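Local coordinates for CELL WALL surface anchor family protein (Streptococcus pneumoniae, PDB 2X9Z), which forms the repeating backbone subunit of the pneumococcal pilus, a surface fibre that probably serves in cell adhesion, at residues Asp143-Asn154 with Ser226-Glu237; Asp158-Val166 with Thr196-Val204. The protein carries 1 engineered substitution. One frame throughout, in Å; residues are numbered along the deposited sequence.

How the contacts relate
Both contacts reach the same mixed four-stranded sheet, at its two outermost strands: contact 1 along strand 226-229 and the loop after it, contact 2 where strand 203-206 pairs with strand 159-166. In sequence, contact 2 is nested inside the loop closed by contact 1. Their centres lie about 13 Å apart, and they meet where the backbone of G236 bonds to that of T160. Each is partly buried. Contact 1 holds an irregular connecting segment by side-chain amides, a lysine and a CH-pi contact of P148 with the Y229 ring; contact 2 is antiparallel strand pairing, extended by the exposed N202, with buried L197 of the three-stranded sheet packed on K163, whose NZ is bonded covalently to N242.

Contact 1 (Asp143-Asn154 with Ser226-Glu237); sequences DHGNTPKPNKPN and SADYQEITTAGE
N146 meets D228 and Y229 with both ends of its amide. N146 OD1 accepts from Y229 N at 2.8 Å, in the carbonyl plane and on a lone pair, while N146 ND2 reaches D228 OD1 at 2.9 Å from above the carboxylate, the amide and carboxylate planes being 83° apart. Its CG sits between backbone N and carbonyl carbon (chi1 52°), turning the amide to both partners, and N146 N also bonds to A227 O. Asparagine suits the site, since it donates and accepts at once. P148 lies over one face of the Y229 ring, its CA 3.8 Å from the ring centroid in a CH-pi contact, while N146 O stands at the ring edge; the phenol OH is hydrogen-bonded to the backbone N of E219. K149 bends at chi2, bringing NZ to Y229 O at 2.9 Å and also to T147 O, while E231 turns its carboxylate to R56. N151 ND2 gives a bond to T234 O at 2.8 Å and a weak one to E237 O, its amide resting on I232 CG2. G236, whose positive phi fits the third place of a type II turn, donates from N to K152 O at 2.8 Å. S226 OG donates to D143 OD1, whose carboxylate also closes an Asx turn onto G145. Side chains bonding to backbone atoms thus do much of what strand pairing would do, fixing an irregular segment beside a sheet edge.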
loop_
_atom_site.group_PDB
_atom_site.type_symbol
_atom_site.label_atom_id
_atom_site.label_comp_id
_atom_site.label_asym_id
_atom_site.label_seq_id
_atom_site.Cartn_x
_atom_site.Cartn_y
_atom_site.Cartn_z
ATOM N N ASP A 143 -11.908 -5.192 8.023
ATOM C CA ASP A 143 -11.212 -5.381 6.757
ATOM C C ASP A 143 -9.820 -5.974 6.947
ATOM O O ASP A 143 -9.059 -5.537 7.817
ATOM C CB ASP A 143 -11.111 -4.077 5.975
ATOM C CG ASP A 143 -10.877 -4.329 4.499
ATOM O OD1 ASP A 143 -11.874 -4.587 3.781
ATOM O OD2 ASP A 143 -9.700 -4.303 4.067
ATOM N N HIS A 144 -9.485 -6.942 6.101
ATOM C CA HIS A 144 -8.224 -7.675 6.185
ATOM C C HIS A 144 -7.252 -7.337 5.057
ATOM O O HIS A 144 -6.203 -7.967 4.936
ATOM C CB HIS A 144 -8.493 -9.179 6.187
ATOM C CG HIS A 144 -9.328 -9.639 7.339
ATOM N ND1 HIS A 144 -10.704 -9.723 7.282
ATOM C CD2 HIS A 144 -8.977 -10.035 8.584
ATOM C CE1 HIS A 144 -11.162 -10.153 8.443
ATOM N NE2 HIS A 144 -10.135 -10.348 9.250
ATOM N N GLY A 145 -7.591 -6.342 4.246
ATOM C CA GLY A 145 -6.734 -5.949 3.139
ATOM C C GLY A 145 -5.527 -5.118 3.539
ATOM O O GLY A 145 -5.475 -4.532 4.624
ATOM N N ASN A 146 -4.555 -5.055 2.635
ATOM C CA ASN A 146 -3.334 -4.284 2.846
ATOM C C ASN A 146 -2.688 -3.984 1.489
ATOM O O ASN A 146 -3.303 -4.210 0.445
ATOM C CB ASN A 146 -2.385 -5.023 3.789
ATOM C CG ASN A 146 -2.136 -6.432 3.345
ATOM O OD1 ASN A 146 -1.863 -6.669 2.176
ATOM N ND2 ASN A 146 -2.255 -7.386 4.264
ATOM N N THR A 147 -1.461 -3.470 1.483
ATOM C CA THR A 147 -0.880 -2.953 0.248
ATOM C C THR A 147 0.041 -3.988 -0.411
ATOM O O THR A 147 0.614 -4.837 0.265
ATOM C CB THR A 147 -0.147 -1.611 0.507
ATOM O OG1 THR A 147 -0.043 -0.868 -0.713
ATOM C CG2 THR A 147 1.241 -1.825 1.124
ATOM N N PRO A 148 0.189 -3.931 -1.749
ATOM C CA PRO A 148 1.124 -4.865 -2.401
ATOM C C PRO A 148 2.561 -4.790 -1.854
ATOM O O PRO A 148 3.043 -3.712 -1.485
ATOM C CB PRO A 148 1.075 -4.436 -3.878
ATOM C CG PRO A 148 -0.317 -3.914 -4.030
ATOM C CD PRO A 148 -0.609 -3.182 -2.737
ATOM N N LYS A 149 3.228 -5.941 -1.798
ATOM C CA LYS A 149 4.647 -6.010 -1.458
ATOM C C LYS A 149 5.426 -6.227 -2.760
ATOM O O LYS A 149 5.259 -7.259 -3.415
ATOM C CB LYS A 149 4.928 -7.177 -0.502
ATOM C CG LYS A 149 4.513 -6.959 0.961
ATOM C CD LYS A 149 2.991 -6.993 1.141
ATOM C CE LYS A 149 2.550 -6.565 2.536
ATOM N NZ LYS A 149 1.055 -6.491 2.590
ATOM N N PRO A 150 6.270 -5.256 -3.154
ATOM C CA PRO A 150 7.003 -5.430 -4.414
ATOM C C PRO A 150 7.985 -6.597 -4.364
ATOM O O PRO A 150 8.501 -6.938 -3.297
ATOM C CB PRO A 150 7.763 -4.109 -4.571
ATOM C CG PRO A 150 7.047 -3.138 -3.714
ATOM C CD PRO A 150 6.484 -3.925 -2.567
ATOM N N ASN A 151 8.233 -7.214 -5.516
ATOM C CA ASN A 151 9.192 -8.312 -5.608
ATOM C C ASN A 151 9.862 -8.335 -6.967
ATOM O O ASN A 151 9.295 -7.878 -7.960
ATOM C CB ASN A 151 8.501 -9.656 -5.359
ATOM C CG ASN A 151 9.472 -10.767 -4.946
ATOM O OD1 ASN A 151 10.660 -10.528 -4.704
ATOM N ND2 ASN A 151 8.958 -11.995 -4.859
ATOM N N LYS A 152 11.073 -8.871 -7.004
ATOM C CA LYS A 152 11.749 -9.115 -8.264
ATOM C C LYS A 152 11.308 -10.462 -8.816
ATOM O O LYS A 152 10.840 -11.321 -8.062
ATOM C CB LYS A 152 13.262 -9.102 -8.051
ATOM C CG LYS A 152 13.808 -7.732 -7.709
ATOM C CD LYS A 152 15.299 -7.758 -7.439
ATOM C CE LYS A 152 15.772 -6.394 -6.967
ATOM N NZ LYS A 152 17.211 -6.389 -6.603
ATOM N N PRO A 153 11.426 -10.646 -10.137
ATOM C CA PRO A 153 11.228 -11.976 -10.713
ATOM C C PRO A 153 12.357 -12.886 -10.253
ATOM O O PRO A 153 13.315 -12.399 -9.642
ATOM C CB PRO A 153 11.357 -11.734 -12.226
ATOM C CG PRO A 153 11.278 -10.248 -12.412
ATOM C CD PRO A 153 11.810 -9.652 -11.153
ATOM N N ASN A 154 12.267 -14.180 -10.544
ATOM C CA ASN A 154 13.409 -15.058 -10.309
ATOM C C ASN A 154 14.471 -14.855 -11.383
ATOM O O ASN A 154 14.293 -14.035 -12.288
ATOM C CB ASN A 154 12.988 -16.529 -10.195
ATOM C CG ASN A 154 12.329 -17.058 -11.456
ATOM O OD1 ASN A 154 12.623 -16.618 -12.564
ATOM N ND2 ASN A 154 11.438 -18.026 -11.286
ATOM N N SER A 226 -11.485 -8.255 -0.162
ATOM C CA SER A 226 -10.313 -7.428 0.104
ATOM C C SER A 226 -9.041 -8.247 -0.063
ATOM O O SER A 226 -9.018 -9.441 0.231
ATOM C CB SER A 226 -10.394 -6.820 1.498
ATOM O OG SER A 226 -11.501 -5.941 1.559
ATOM N N ALA A 227 -7.989 -7.586 -0.542
ATOM C CA ALA A 227 -6.744 -8.249 -0.906
ATOM C C ALA A 227 -5.690 -8.123 0.184
ATOM O O ALA A 227 -5.265 -7.012 0.527
ATOM C CB ALA A 227 -6.218 -7.689 -2.223
ATOM N N ASP A 228 -5.248 -9.276 0.683
ATOM C CA ASP A 228 -4.242 -9.386 1.737
ATOM C C ASP A 228 -2.968 -9.947 1.101
ATOM O O ASP A 228 -2.848 -11.161 0.869
ATOM C CB ASP A 228 -4.794 -10.306 2.838
ATOM C CG ASP A 228 -3.759 -10.726 3.871
ATOM O OD1 ASP A 228 -2.618 -10.206 3.890
ATOM O OD2 ASP A 228 -4.116 -11.603 4.690
ATOM N N TYR A 229 -2.024 -9.056 0.792
ATOM C CA TYR A 229 -0.780 -9.439 0.125
ATOM C C TYR A 229 0.211 -9.951 1.172
ATOM O O TYR A 229 0.527 -9.258 2.151
ATOM C CB TYR A 229 -0.183 -8.258 -0.641
ATOM C CG TYR A 229 -1.124 -7.641 -1.661
ATOM C CD1 TYR A 229 -2.031 -6.653 -1.286
ATOM C CD2 TYR A 229 -1.097 -8.039 -2.999
ATOM C CE1 TYR A 229 -2.893 -6.082 -2.208
ATOM C CE2 TYR A 229 -1.957 -7.472 -3.934
ATOM C CZ TYR A 229 -2.847 -6.490 -3.533
ATOM O OH TYR A 229 -3.688 -5.913 -4.452
ATOM N N GLN A 230 0.675 -11.177 0.982
ATOM C CA GLN A 230 1.567 -11.820 1.946
ATOM C C GLN A 230 2.981 -11.242 1.852
ATOM O O GLN A 230 3.407 -10.758 0.798
ATOM C CB GLN A 230 1.609 -13.329 1.684
ATOM C CG GLN A 230 0.241 -13.980 1.679
ATOM C CD GLN A 230 -0.491 -13.759 2.981
ATOM O OE1 GLN A 230 -1.560 -13.143 3.016
ATOM N NE2 GLN A 230 0.086 -14.246 4.063
ATOM N N GLU A 231 3.726 -11.312 2.944
ATOM C CA GLU A 231 5.111 -10.876 2.908
ATOM C C GLU A 231 5.908 -11.696 1.893
ATOM O O GLU A 231 5.597 -12.864 1.641
ATOM C CB GLU A 231 5.742 -10.973 4.298
ATOM C CG GLU A 231 5.089 -10.076 5.347
ATOM C CD GLU A 231 5.218 -8.588 5.032
ATOM O OE1 GLU A 231 6.285 -8.144 4.559
ATOM O OE2 GLU A 231 4.245 -7.852 5.277
ATOM N N ILE A 232 6.930 -11.074 1.309
ATOM C CA ILE A 232 7.773 -11.737 0.314
ATOM C C ILE A 232 8.757 -12.686 0.988
ATOM O O ILE A 232 9.374 -12.338 2.000
ATOM C CB ILE A 232 8.561 -10.708 -0.552
ATOM C CG1 ILE A 232 7.596 -9.748 -1.249
ATOM C CG2 ILE A 232 9.497 -11.408 -1.541
ATOM C CD1 ILE A 232 6.509 -10.423 -2.038
ATOM N N THR A 233 8.889 -13.885 0.428
ATOM C CA THR A 233 9.841 -14.875 0.925
ATOM C C THR A 233 10.863 -15.282 -0.135
ATOM O O THR A 233 11.969 -15.708 0.197
ATOM C CB THR A 233 9.135 -16.158 1.417
ATOM O OG1 THR A 233 8.464 -16.793 0.318
ATOM C CG2 THR A 233 8.130 -15.835 2.507
ATOM N N THR A 234 10.493 -15.138 -1.406
ATOM C CA THR A 234 11.273 -15.698 -2.506
ATOM C C THR A 234 11.171 -14.834 -3.758
ATOM O O THR A 234 10.075 -14.465 -4.163
ATOM C CB THR A 234 10.731 -17.096 -2.872
ATOM O OG1 THR A 234 10.737 -17.941 -1.713
ATOM C CG2 THR A 234 11.554 -17.728 -3.987
ATOM N N ALA A 235 12.301 -14.517 -4.381
ATOM C CA ALA A 235 12.260 -13.871 -5.690
ATOM C C ALA A 235 11.415 -14.716 -6.641
ATOM O O ALA A 235 11.523 -15.940 -6.657
ATOM C CB ALA A 235 13.666 -13.685 -6.241
ATOM N N GLY A 236 10.550 -14.064 -7.407
ATOM C CA GLY A 236 9.725 -14.766 -8.377
ATOM C C GLY A 236 8.408 -15.319 -7.853
ATOM O O GLY A 236 7.697 -15.979 -8.601
ATOM N N GLU A 237 8.075 -15.051 -6.588
ATOM C CA GLU A 237 6.807 -15.510 -6.003
ATOM C C GLU A 237 6.101 -14.393 -5.236
ATOM O O GLU A 237 6.708 -13.717 -4.404
ATOM C CB GLU A 237 7.023 -16.700 -5.053
ATOM C CG GLU A 237 7.856 -17.859 -5.602
ATOM C CD GLU A 237 7.148 -18.685 -6.676
ATOM O OE1 GLU A 237 5.898 -18.678 -6.740
ATOM O OE2 GLU A 237 7.853 -19.360 -7.457
HETATM O O HOH W 1 10.554 -18.314 -8.326
#

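Contact 2 (Asp158-Val166 with Thr196-Val204); sequences DLTLTKTWV and TLTTDKNTV
The two strands run antiparallel, L161 facing V204 as a hydrogen-bonded pair (L161 N to V204 O, 2.8 Å) and T162 facing T203 as a non-hydrogen-bonded one, after which K163 N donates to N202 O. N202 then carries the pairing one bond further with its side chain: ND2 donates to K163 O at 2.9 Å, the acceptor nearly in the amide plane, a job for which asparagine is apt because its amide copies a peptide N-H. On one face, the beta-branched T162 and T203 lie side by side, OG1 of T162 3.6 Å from T203 CG2. L161 CB meets V204 CG1 on the other face, where L161 also packs on F181 and F217. This is the edge of the mixed sheet in a domain consistent with the Cna-B-like pilin fold, and it holds an intramolecular isopeptide bond: K163 NZ is joined covalently to N242 CG, with E219 touching the lysine. The K163 chain stays extended until chi4 (-54°), which brings NZ over the centre of the W165 ring, 2.9 Å above its plane. L197 CD2 presses on K163 CB at 3.4 Å, a tight fit. A water links W165 NE1 to K201 O.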
loop_
_atom_site.group_PDB
_atom_site.type_symbol
_atom_site.label_atom_id
_atom_site.label_comp_id
_atom_site.label_asym_id
_atom_site.label_seq_id
_atom_site.Cartn_x
_atom_site.Cartn_y
_atom_site.Cartn_z
ATOM N N ASP A 158 10.861 -14.983 -14.424
ATOM C CA ASP A 158 9.498 -15.417 -14.126
ATOM C C ASP A 158 9.006 -14.865 -12.793
ATOM O O ASP A 158 9.761 -14.790 -11.817
ATOM C CB ASP A 158 9.410 -16.946 -14.118
ATOM C CG ASP A 158 9.589 -17.550 -15.502
ATOM O OD1 ASP A 158 9.107 -16.952 -16.486
ATOM O OD2 ASP A 158 10.209 -18.630 -15.605
ATOM N N LEU A 159 7.733 -14.486 -12.761
ATOM C CA LEU A 159 7.104 -14.035 -11.525
ATOM C C LEU A 159 5.709 -14.646 -11.407
ATOM O O LEU A 159 4.844 -14.403 -12.253
ATOM C CB LEU A 159 7.028 -12.508 -11.472
ATOM C CG LEU A 159 6.470 -11.828 -10.215
ATOM C CD1 LEU A 159 7.169 -12.298 -8.935
ATOM C CD2 LEU A 159 6.573 -10.321 -10.364
ATOM N N THR A 160 5.516 -15.456 -10.372
ATOM C CA THR A 160 4.286 -16.216 -10.188
ATOM C C THR A 160 3.429 -15.678 -9.045
ATOM O O THR A 160 3.906 -15.465 -7.927
ATOM C CB THR A 160 4.589 -17.705 -9.928
ATOM O OG1 THR A 160 5.296 -18.245 -11.049
ATOM C CG2 THR A 160 3.301 -18.495 -9.717
ATOM N N LEU A 161 2.155 -15.468 -9.350
ATOM C CA LEU A 161 1.154 -15.077 -8.372
ATOM C C LEU A 161 0.369 -16.313 -7.924
ATOM O O LEU A 161 -0.103 -17.087 -8.765
ATOM C CB LEU A 161 0.213 -14.067 -9.026
ATOM C CG LEU A 161 -1.032 -13.626 -8.270
ATOM C CD1 LEU A 161 -0.652 -12.845 -7.049
ATOM C CD2 LEU A 161 -1.908 -12.787 -9.181
ATOM N N THR A 162 0.256 -16.503 -6.610
ATOM C CA THR A 162 -0.584 -17.564 -6.050
ATOM C C THR A 162 -1.685 -16.908 -5.221
ATOM O O THR A 162 -1.420 -16.011 -4.429
ATOM C CB THR A 162 0.223 -18.536 -5.162
ATOM O OG1 THR A 162 1.275 -19.134 -5.929
ATOM C CG2 THR A 162 -0.668 -19.642 -4.597
ATOM N N LYS A 163 -2.919 -17.355 -5.415
ATOM C CA LYS A 163 -4.060 -16.758 -4.735
ATOM C C LYS A 163 -4.818 -17.796 -3.912
ATOM O O LYS A 163 -4.993 -18.936 -4.348
ATOM C CB LYS A 163 -4.993 -16.119 -5.758
ATOM C CG LYS A 163 -6.007 -15.172 -5.167
ATOM C CD LYS A 163 -6.816 -14.526 -6.268
ATOM C CE LYS A 163 -7.621 -13.411 -5.719
ATOM N NZ LYS A 163 -8.410 -13.986 -4.597
ATOM N N THR A 164 -5.238 -17.400 -2.714
ATOM C CA THR A 164 -6.155 -18.209 -1.915
ATOM C C THR A 164 -7.359 -17.358 -1.542
ATOM O O THR A 164 -7.313 -16.134 -1.636
ATOM C CB THR A 164 -5.506 -18.747 -0.621
ATOM O OG1 THR A 164 -4.907 -17.665 0.102
ATOM C CG2 THR A 164 -4.439 -19.796 -0.924
ATOM N N TRP A 165 -8.429 -18.009 -1.099
ATOM C CA TRP A 165 -9.673 -17.316 -0.786
ATOM C C TRP A 165 -10.201 -17.779 0.570
ATOM O O TRP A 165 -10.222 -18.977 0.853
ATOM C CB TRP A 165 -10.728 -17.622 -1.846
ATOM C CG TRP A 165 -10.372 -17.265 -3.271
ATOM C CD1 TRP A 165 -9.554 -17.965 -4.127
ATOM C CD2 TRP A 165 -10.868 -16.148 -4.021
ATOM N NE1 TRP A 165 -9.517 -17.341 -5.360
ATOM C CE2 TRP A 165 -10.312 -16.227 -5.318
ATOM C CE3 TRP A 165 -11.740 -15.094 -3.724
ATOM C CZ2 TRP A 165 -10.602 -15.289 -6.311
ATOM C CZ3 TRP A 165 -12.015 -14.159 -4.709
ATOM C CH2 TRP A 165 -11.450 -14.266 -5.988
ATOM N N VAL A 166 -10.642 -16.829 1.389
ATOM C CA VAL A 166 -11.260 -17.133 2.678
ATOM C C VAL A 166 -12.485 -16.261 2.897
ATOM O O VAL A 166 -12.608 -15.187 2.299
ATOM C CB VAL A 166 -10.280 -16.932 3.864
ATOM C CG1 VAL A 166 -9.070 -17.836 3.700
ATOM C CG2 VAL A 166 -9.851 -15.470 3.985
ATOM N N THR A 196 -5.049 -12.690 -15.709
ATOM C CA THR A 196 -6.343 -13.101 -15.191
ATOM C C THR A 196 -6.246 -14.492 -14.588
ATOM O O THR A 196 -5.665 -15.398 -15.195
ATOM C CB THR A 196 -7.399 -13.115 -16.310
ATOM O OG1 THR A 196 -7.611 -11.781 -16.789
ATOM C CG2 THR A 196 -8.708 -13.689 -15.800
ATOM N N LEU A 197 -6.817 -14.655 -13.404
ATOM C CA LEU A 197 -6.881 -15.948 -12.754
ATOM C C LEU A 197 -8.313 -16.456 -12.827
ATOM O O LEU A 197 -9.213 -15.898 -12.194
ATOM C CB LEU A 197 -6.448 -15.807 -11.299
ATOM C CG LEU A 197 -6.164 -17.064 -10.485
ATOM C CD1 LEU A 197 -5.029 -17.855 -11.120
ATOM C CD2 LEU A 197 -5.819 -16.688 -9.046
ATOM N N THR A 198 -8.532 -17.500 -13.616
ATOM C CA THR A 198 -9.854 -18.104 -13.687
ATOM C C THR A 198 -10.123 -18.858 -12.395
ATOM O O THR A 198 -9.203 -19.163 -11.635
ATOM C CB THR A 198 -9.983 -19.064 -14.871
ATOM O OG1 THR A 198 -8.940 -20.042 -14.805
ATOM C CG2 THR A 198 -9.878 -18.305 -16.181
ATOM N N THR A 199 -11.389 -19.165 -12.152
ATOM C CA THR A 199 -11.803 -19.715 -10.868
ATOM C C THR A 199 -11.373 -21.162 -10.660
ATOM O O THR A 199 -11.459 -21.680 -9.546
ATOM C CB THR A 199 -13.321 -19.588 -10.679
ATOM O OG1 THR A 199 -13.993 -20.246 -11.758
ATOM C CG2 THR A 199 -13.722 -18.132 -10.655
ATOM N N ASP A 200 -10.901 -21.802 -11.728
ATOM C CA ASP A 200 -10.402 -23.175 -11.669
ATOM C C ASP A 200 -8.894 -23.245 -11.426
ATOM O O ASP A 200 -8.317 -24.336 -11.410
ATOM C CB ASP A 200 -10.745 -23.920 -12.963
ATOM C CG ASP A 200 -10.076 -23.309 -14.182
ATOM O OD1 ASP A 200 -10.145 -22.075 -14.343
ATOM O OD2 ASP A 200 -9.483 -24.058 -14.987
ATOM N N LYS A 201 -8.264 -22.086 -11.237
ATOM C CA LYS A 201 -6.818 -22.004 -11.048
ATOM C C LYS A 201 -6.461 -21.166 -9.822
ATOM O O LYS A 201 -7.243 -20.317 -9.389
ATOM C CB LYS A 201 -6.158 -21.398 -12.285
ATOM N N ASN A 202 -5.273 -21.399 -9.272
ATOM C CA ASN A 202 -4.805 -20.631 -8.122
ATOM C C ASN A 202 -3.461 -19.972 -8.371
ATOM O O ASN A 202 -2.943 -19.284 -7.507
ATOM C CB ASN A 202 -4.732 -21.506 -6.865
ATOM C CG ASN A 202 -6.108 -21.879 -6.329
ATOM O OD1 ASN A 202 -6.663 -22.922 -6.680
ATOM N ND2 ASN A 202 -6.661 -21.026 -5.468
ATOM N N THR A 203 -2.888 -20.188 -9.548
ATOM C CA THR A 203 -1.604 -19.577 -9.875
ATOM C C THR A 203 -1.591 -19.048 -11.292
ATOM O O THR A 203 -2.261 -19.581 -12.175
ATOM C CB THR A 203 -0.424 -20.561 -9.732
ATOM O OG1 THR A 203 -0.530 -21.599 -10.717
ATOM C CG2 THR A 203 -0.378 -21.169 -8.347
ATOM N N VAL A 204 -0.805 -17.998 -11.497
ATOM C CA VAL A 204 -0.557 -17.471 -12.826
ATOM C C VAL A 204 0.855 -16.881 -12.866
ATOM O O VAL A 204 1.302 -16.260 -11.898
ATOM C CB VAL A 204 -1.627 -16.434 -13.224
ATOM C CG1 VAL A 204 -1.604 -15.231 -12.286
ATOM C CG2 VAL A 204 -1.458 -16.011 -14.678
HETATM O O HOH W 2 -8.657 -18.202 -7.941
#